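Local coordinates for NADH kinase POS5 (Saccharomyces cerevisiae, PDB 3AFO), which phosphorylates NADH, and about half as readily NAD(+), with ATP, as a mitochondrial source of the cellular reductant NADPH, at residues R180-L185 and Y318-V323; L215-D220 and I282-G287. All coordinates share one frame; numbering follows the deposited sequence.

In the fold
Both contacts are antiparallel strand pairs in one sheet of the C-terminal beta-sandwich region. Their centres lie about 14 Å apart. Strand 316-321 of contact 1 and strand 282-286 of contact 2 are neighbours, so the order runs 174-186, 316-321, 282-286, 213-219. The seam between the contacts is closed by a probable hydrogen bond from Val319 N to Ile282 O, 2.7 Å, and by Tyr318 packing against Arg283. Both contacts lie back from a bound NADH. The side chain of Leu181 is about 10 Å from it, and that of Leu215 is about 11 Å from a bound NADH. Contact 2 also reaches a second subunit through Asp220.

Contact 1 of 2, residues R180-L185 and Y318-V323; sequences RLECHL and YVINEV
Glu182 and Ile320 form a hydrogen-bonded pair in an antiparallel beta ladder that joins strands 174-186 and 316-321. The ladder belongs to the beta-sandwich part of the NAD kinase fold. Glu182 N gives a nearly straight bond to Ile320 O, 2.7 Å long, and Ile320 N returns one to Glu182 O. His184 and Tyr318 repeat the two-way bonding at the next hydrogen-bonded position. The strand axes run at 160° to each other.

The closely packed, buried side of the ladder is the one that carries Cys183 and Val319. Leu181 CD1 meets Val319 CG1 at 4.2 Å, and Ile202 of strand 201-205 packs on Leu181, Cys183 and Val319. This is the apolar interior between the two sheets of the sandwich.

The other side is partly exposed and more polar. Here Glu182, Ile320, His184 and Tyr318 lie next to one another. His184 CB rests against Tyr318 CB at 3.8 Å. Ile320 has CG1 between its backbone N and carbonyl carbon (chi1 54°), which brings CG1 within 4.0 Å of Glu182 CB, the two side chains crossing at a slant. Thr325 and Tyr327 also touch Ile320.

Past the ladder, Glu322 N bonds to Arg180 O and a salt bridge links the side chains. Phe134 O and Thr137 O take further guanidinium hydrogens, and Gly353 N donates to Glu322 OE1. The carboxylate and guanidinium planes stand 82° apart. Arg180 NH2 meets Glu322 OE2 from above the carboxylate plane, at 2.8 Å. A water completes the link, accepting from Arg180 N and donating to Glu322 OE1 at 2.7 Å.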
loop_
_atom_site.group_PDB
_atom_site.type_symbol
_atom_site.label_atom_id
_atom_site.label_comp_id
_atom_site.label_asym_id
_atom_site.label_seq_id
_atom_site.Cartn_x
_atom_site.Cartn_y
_atom_site.Cartn_z
ATOM N N ARG A 180 -0.225 22.747 15.754
ATOM C CA ARG A 180 -0.808 21.883 16.776
ATOM C C ARG A 180 -2.268 21.588 16.450
ATOM O O ARG A 180 -2.979 22.455 15.923
ATOM C CB ARG A 180 -0.774 22.571 18.142
ATOM C CG ARG A 180 0.578 22.607 18.831
ATOM C CD ARG A 180 0.426 23.009 20.304
ATOM N NE ARG A 180 0.006 24.404 20.451
ATOM C CZ ARG A 180 -0.229 25.010 21.616
ATOM N NH1 ARG A 180 -0.076 24.351 22.763
ATOM N NH2 ARG A 180 -0.611 26.285 21.637
ATOM N N LEU A 181 -2.703 20.374 16.787
ATOM C CA LEU A 181 -4.115 20.004 16.752
ATOM C C LEU A 181 -4.751 20.139 18.142
ATOM O O LEU A 181 -4.065 20.074 19.172
ATOM C CB LEU A 181 -4.301 18.571 16.249
ATOM C CG LEU A 181 -3.934 18.208 14.806
ATOM C CD1 LEU A 181 -4.181 16.723 14.559
ATOM C CD2 LEU A 181 -4.708 19.041 13.805
ATOM N N GLU A 182 -6.063 20.331 18.149
ATOM C CA GLU A 182 -6.851 20.312 19.373
ATOM C C GLU A 182 -7.821 19.157 19.309
ATOM O O GLU A 182 -8.523 18.987 18.310
ATOM C CB GLU A 182 -7.636 21.609 19.531
ATOM C CG GLU A 182 -6.811 22.804 19.909
ATOM C CD GLU A 182 -7.682 24.017 20.232
ATOM O OE1 GLU A 182 -8.922 23.874 20.336
ATOM O OE2 GLU A 182 -7.120 25.113 20.369
ATOM N N CYS A 183 -7.837 18.347 20.359
ATOM C CA CYS A 183 -8.835 17.300 20.516
ATOM C C CYS A 183 -9.841 17.733 21.585
ATOM O O CYS A 183 -9.458 18.032 22.719
ATOM C CB CYS A 183 -8.170 15.982 20.918
ATOM S SG CYS A 183 -9.308 14.633 21.250
ATOM N N HIS A 184 -11.116 17.778 21.212
ATOM C CA HIS A 184 -12.201 18.073 22.150
ATOM C C HIS A 184 -12.983 16.790 22.397
ATOM O O HIS A 184 -13.652 16.284 21.492
ATOM C CB HIS A 184 -13.131 19.144 21.570
ATOM C CG HIS A 184 -12.496 20.493 21.431
ATOM N ND1 HIS A 184 -11.361 20.712 20.680
ATOM C CD2 HIS A 184 -12.846 21.696 21.940
ATOM C CE1 HIS A 184 -11.033 21.990 20.743
ATOM N NE2 HIS A 184 -11.923 22.609 21.495
ATOM N N LEU A 185 -12.875 16.237 23.601
ATOM C CA LEU A 185 -13.640 15.041 23.950
ATOM C C LEU A 185 -14.971 15.406 24.597
ATOM O O LEU A 185 -15.004 16.100 25.615
ATOM C CB LEU A 185 -12.829 14.108 24.854
ATOM C CG LEU A 185 -13.560 12.903 25.469
ATOM C CD1 LEU A 185 -13.976 11.885 24.412
ATOM C CD2 LEU A 185 -12.707 12.223 26.530
ATOM N N TYR A 318 -13.904 15.847 18.774
ATOM C CA TYR A 318 -13.850 16.893 17.761
ATOM C C TYR A 318 -12.393 17.279 17.592
ATOM O O TYR A 318 -11.687 17.509 18.579
ATOM C CB TYR A 318 -14.643 18.128 18.193
ATOM C CG TYR A 318 -16.126 17.910 18.320
ATOM C CD1 TYR A 318 -17.011 18.424 17.371
ATOM C CD2 TYR A 318 -16.651 17.188 19.397
ATOM C CE1 TYR A 318 -18.393 18.222 17.495
ATOM C CE2 TYR A 318 -18.024 16.988 19.532
ATOM C CZ TYR A 318 -18.885 17.505 18.583
ATOM O OH TYR A 318 -20.232 17.277 18.725
ATOM N N VAL A 319 -11.927 17.325 16.349
ATOM C CA VAL A 319 -10.526 17.619 16.090
ATOM C C VAL A 319 -10.410 18.763 15.106
ATOM O O VAL A 319 -11.002 18.730 14.020
ATOM C CB VAL A 319 -9.747 16.370 15.592
ATOM C CG1 VAL A 319 -8.321 16.745 15.225
ATOM C CG2 VAL A 319 -9.732 15.276 16.663
ATOM N N ILE A 320 -9.656 19.780 15.505
ATOM C CA ILE A 320 -9.425 20.956 14.685
ATOM C C ILE A 320 -7.968 21.370 14.849
ATOM O O ILE A 320 -7.301 20.983 15.811
ATOM C CB ILE A 320 -10.341 22.178 15.098
ATOM C CG1 ILE A 320 -10.210 22.513 16.599
ATOM C CG2 ILE A 320 -11.807 21.957 14.705
ATOM C CD1 ILE A 320 -10.744 23.929 16.992
ATOM N N ASN A 321 -7.481 22.170 13.906
ATOM C CA ASN A 321 -6.208 22.847 14.052
ATOM C C ASN A 321 -6.358 23.966 15.079
ATOM O O ASN A 321 -7.449 24.526 15.231
ATOM C CB ASN A 321 -5.787 23.443 12.708
ATOM C CG ASN A 321 -4.306 23.729 12.636
ATOM O OD1 ASN A 321 -3.890 24.814 12.230
ATOM N ND2 ASN A 321 -3.500 22.757 13.036
ATOM N N GLU A 322 -5.274 24.272 15.790
ATOM C CA GLU A 322 -5.240 25.386 16.746
ATOM C C GLU A 322 -5.776 26.703 16.149
ATOM O O GLU A 322 -6.572 27.421 16.780
ATOM C CB GLU A 322 -3.811 25.572 17.243
ATOM C CG GLU A 322 -3.690 26.419 18.481
ATOM C CD GLU A 322 -2.258 26.797 18.785
ATOM O OE1 GLU A 322 -1.337 26.207 18.167
ATOM O OE2 GLU A 322 -2.061 27.685 19.648
ATOM N N VAL A 323 -5.353 27.010 14.928
ATOM C CA VAL A 323 -5.833 28.214 14.231
ATOM C C VAL A 323 -6.330 27.921 12.814
ATOM O O VAL A 323 -5.840 27.001 12.153
ATOM C CB VAL A 323 -4.747 29.324 14.167
ATOM C CG1 VAL A 323 -4.575 30.004 15.538
ATOM C CG2 VAL A 323 -3.419 28.762 13.652
HETATM O O HOH W 1 -0.744 25.690 15.613
#

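Contact 2 of 2, residues L215-D220 and I282-G287; sequences LDIFID and IRIKIG
Phe218 and Arg283 face each other as a hydrogen-bonded pair of an antiparallel beta ladder between strands 213-219 and 282-286. The ladder is part of the beta-sandwich in the C-terminal region of the kinase. Four main-chain bonds hold it. Phe218 N donates to Arg283 O at 2.7 Å, and Arg283 N returns a bond to Phe218 O. Asp216 and Lys285 exchange a second pair, with N-to-O distances of 3.0 Å from Asp216 N to Lys285 O and 2.9 Å from Lys285 N to Asp216 O. The intervening Ile217 turns its backbone to strand 222-228, where Leu224 and Thr225 are its partners. The other edge of strand 282-286 is taken by strand 316-321.

On the partly exposed side, Arg283 lies flat on the Phe218 ring in a cation-pi stack. Its CZ is 3.9 Å from the ring centroid, and the two planes differ by 23°. The chain leaves with CG anti to the backbone N (chi1 176°) and then bends at chi3 (67°), which brings the guanidinium over the ring. Its charge is met by Glu316, in a salt bridge through NH1. Phe223 adds an edge-to-face contact with Phe218. With an alanine at Phe218, the guanidinium is likely to lose its flat support and be less fixed in its tilt, though still tied to Glu316, and Phe223 to lose its edge-to-face partner.

Asp216 does not pair with Lys285 through its carboxylate. Its OD2 is hydrogen-bonded outside the two segments, and Arg226 NH1 forms a long, weak ion pair with it. Asp220 takes a hydrogen bond from His281 N and a salt bridge from Lys31 of the second subunit.

The opposite side of the ladder is apolar and buried. Ile217 CG1 and Ile284 CG1 lie side by side. Beyond them Leu215 CD2 touches Ile286 CD1 at 3.5 Å.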
loop_
_atom_site.group_PDB
_atom_site.type_symbol
_atom_site.label_atom_id
_atom_site.label_comp_id
_atom_site.label_asym_id
_atom_site.label_seq_id
_atom_site.Cartn_x
_atom_site.Cartn_y
_atom_site.Cartn_z
ATOM N N LEU A 215 -16.351 3.320 14.007
ATOM C CA LEU A 215 -16.231 4.774 14.130
ATOM C C LEU A 215 -16.895 5.515 12.980
ATOM O O LEU A 215 -16.645 5.212 11.804
ATOM C CB LEU A 215 -14.761 5.189 14.176
ATOM C CG LEU A 215 -13.803 4.442 15.095
ATOM C CD1 LEU A 215 -12.400 4.981 14.833
ATOM C CD2 LEU A 215 -14.187 4.610 16.569
ATOM N N ASP A 216 -17.730 6.487 13.331
ATOM C CA ASP A 216 -18.411 7.315 12.344
ATOM C C ASP A 216 -17.716 8.653 12.250
ATOM O O ASP A 216 -17.607 9.388 13.246
ATOM C CB ASP A 216 -19.890 7.482 12.711
ATOM C CG ASP A 216 -20.641 6.158 12.682
ATOM O OD1 ASP A 216 -20.557 5.450 11.660
ATOM O OD2 ASP A 216 -21.293 5.819 13.688
ATOM N N ILE A 217 -17.252 8.960 11.041
ATOM C CA ILE A 217 -16.400 10.110 10.798
ATOM C C ILE A 217 -17.159 11.171 10.012
ATOM O O ILE A 217 -17.771 10.874 8.974
ATOM C CB ILE A 217 -15.118 9.695 10.014
ATOM C CG1 ILE A 217 -14.314 8.662 10.817
ATOM C CG2 ILE A 217 -14.272 10.924 9.702
ATOM C CD1 ILE A 217 -13.240 7.930 10.025
ATOM N N PHE A 218 -17.116 12.402 10.518
ATOM C CA PHE A 218 -17.793 13.526 9.880
ATOM C C PHE A 218 -16.773 14.616 9.615
ATOM O O PHE A 218 -15.971 14.949 10.494
ATOM C CB PHE A 218 -18.933 14.078 10.765
ATOM C CG PHE A 218 -19.984 13.042 11.148
ATOM C CD1 PHE A 218 -21.227 13.022 10.508
ATOM C CD2 PHE A 218 -19.736 12.114 12.150
ATOM C CE1 PHE A 218 -22.202 12.076 10.847
ATOM C CE2 PHE A 218 -20.709 11.150 12.508
ATOM C CZ PHE A 218 -21.944 11.137 11.855
ATOM N N ILE A 219 -16.800 15.165 8.408
ATOM C CA ILE A 219 -15.940 16.281 8.049
ATOM C C ILE A 219 -16.828 17.478 7.718
ATOM O O ILE A 219 -17.760 17.360 6.923
ATOM C CB ILE A 219 -15.005 15.938 6.857
ATOM C CG1 ILE A 219 -14.046 14.803 7.255
ATOM C CG2 ILE A 219 -14.199 17.170 6.441
ATOM C CD1 ILE A 219 -13.360 14.097 6.079
ATOM N N ASP A 220 -16.563 18.609 8.370
ATOM C CA ASP A 220 -17.326 19.840 8.139
ATOM C C ASP A 220 -18.841 19.596 8.255
ATOM O O ASP A 220 -19.639 20.130 7.487
ATOM C CB ASP A 220 -16.938 20.450 6.778
ATOM C CG ASP A 220 -15.441 20.712 6.666
ATOM O OD1 ASP A 220 -14.828 21.040 7.700
ATOM O OD2 ASP A 220 -14.872 20.584 5.557
ATOM N N ILE A 282 -13.367 18.122 12.187
ATOM C CA ILE A 282 -13.481 16.672 12.176
ATOM C C ILE A 282 -14.190 16.227 13.435
ATOM O O ILE A 282 -13.817 16.637 14.539
ATOM C CB ILE A 282 -12.094 15.978 12.093
ATOM C CG1 ILE A 282 -11.331 16.467 10.847
ATOM C CG2 ILE A 282 -12.262 14.436 12.075
ATOM C CD1 ILE A 282 -9.849 16.075 10.784
ATOM N N ARG A 283 -15.224 15.414 13.258
ATOM C CA ARG A 283 -15.913 14.799 14.378
ATOM C C ARG A 283 -15.928 13.294 14.179
ATOM O O ARG A 283 -16.280 12.809 13.088
ATOM C CB ARG A 283 -17.349 15.348 14.510
ATOM C CG ARG A 283 -18.180 14.682 15.618
ATOM C CD ARG A 283 -19.527 15.375 15.798
ATOM N NE ARG A 283 -20.416 15.204 14.651
ATOM C CZ ARG A 283 -21.417 14.331 14.604
ATOM N NH1 ARG A 283 -21.661 13.532 15.639
ATOM N NH2 ARG A 283 -22.179 14.253 13.523
ATOM N N ILE A 284 -15.535 12.570 15.229
ATOM C CA ILE A 284 -15.580 11.107 15.236
ATOM C C ILE A 284 -16.402 10.588 16.429
ATOM O O ILE A 284 -16.074 10.858 17.582
ATOM C CB ILE A 284 -14.156 10.473 15.205
ATOM C CG1 ILE A 284 -13.375 10.967 13.973
ATOM C CG2 ILE A 284 -14.250 8.930 15.242
ATOM C CD1 ILE A 284 -11.941 10.419 13.858
ATOM N N LYS A 285 -17.491 9.886 16.124
ATOM C CA LYS A 285 -18.356 9.308 17.137
ATOM C C LYS A 285 -18.129 7.796 17.232
ATOM O O LYS A 285 -18.054 7.105 16.207
ATOM C CB LYS A 285 -19.814 9.600 16.798
ATOM C CG LYS A 285 -20.813 9.250 17.902
ATOM C CD LYS A 285 -22.217 9.725 17.494
ATOM C CE LYS A 285 -23.243 9.487 18.601
ATOM N NZ LYS A 285 -24.621 9.834 18.114
ATOM N N ILE A 286 -18.000 7.303 18.461
ATOM C CA ILE A 286 -17.825 5.880 18.728
ATOM C C ILE A 286 -19.169 5.174 18.550
ATOM O O ILE A 286 -20.114 5.431 19.307
ATOM C CB ILE A 286 -17.281 5.629 20.173
ATOM C CG1 ILE A 286 -16.080 6.539 20.491
ATOM C CG2 ILE A 286 -16.969 4.152 20.395
ATOM C CD1 ILE A 286 -14.874 6.434 19.508
ATOM N N GLY A 287 -19.257 4.318 17.533
ATOM C CA GLY A 287 -20.478 3.563 17.259
ATOM C C GLY A 287 -20.352 2.107 17.667
ATOM O O GLY A 287 -19.425 1.724 18.376
#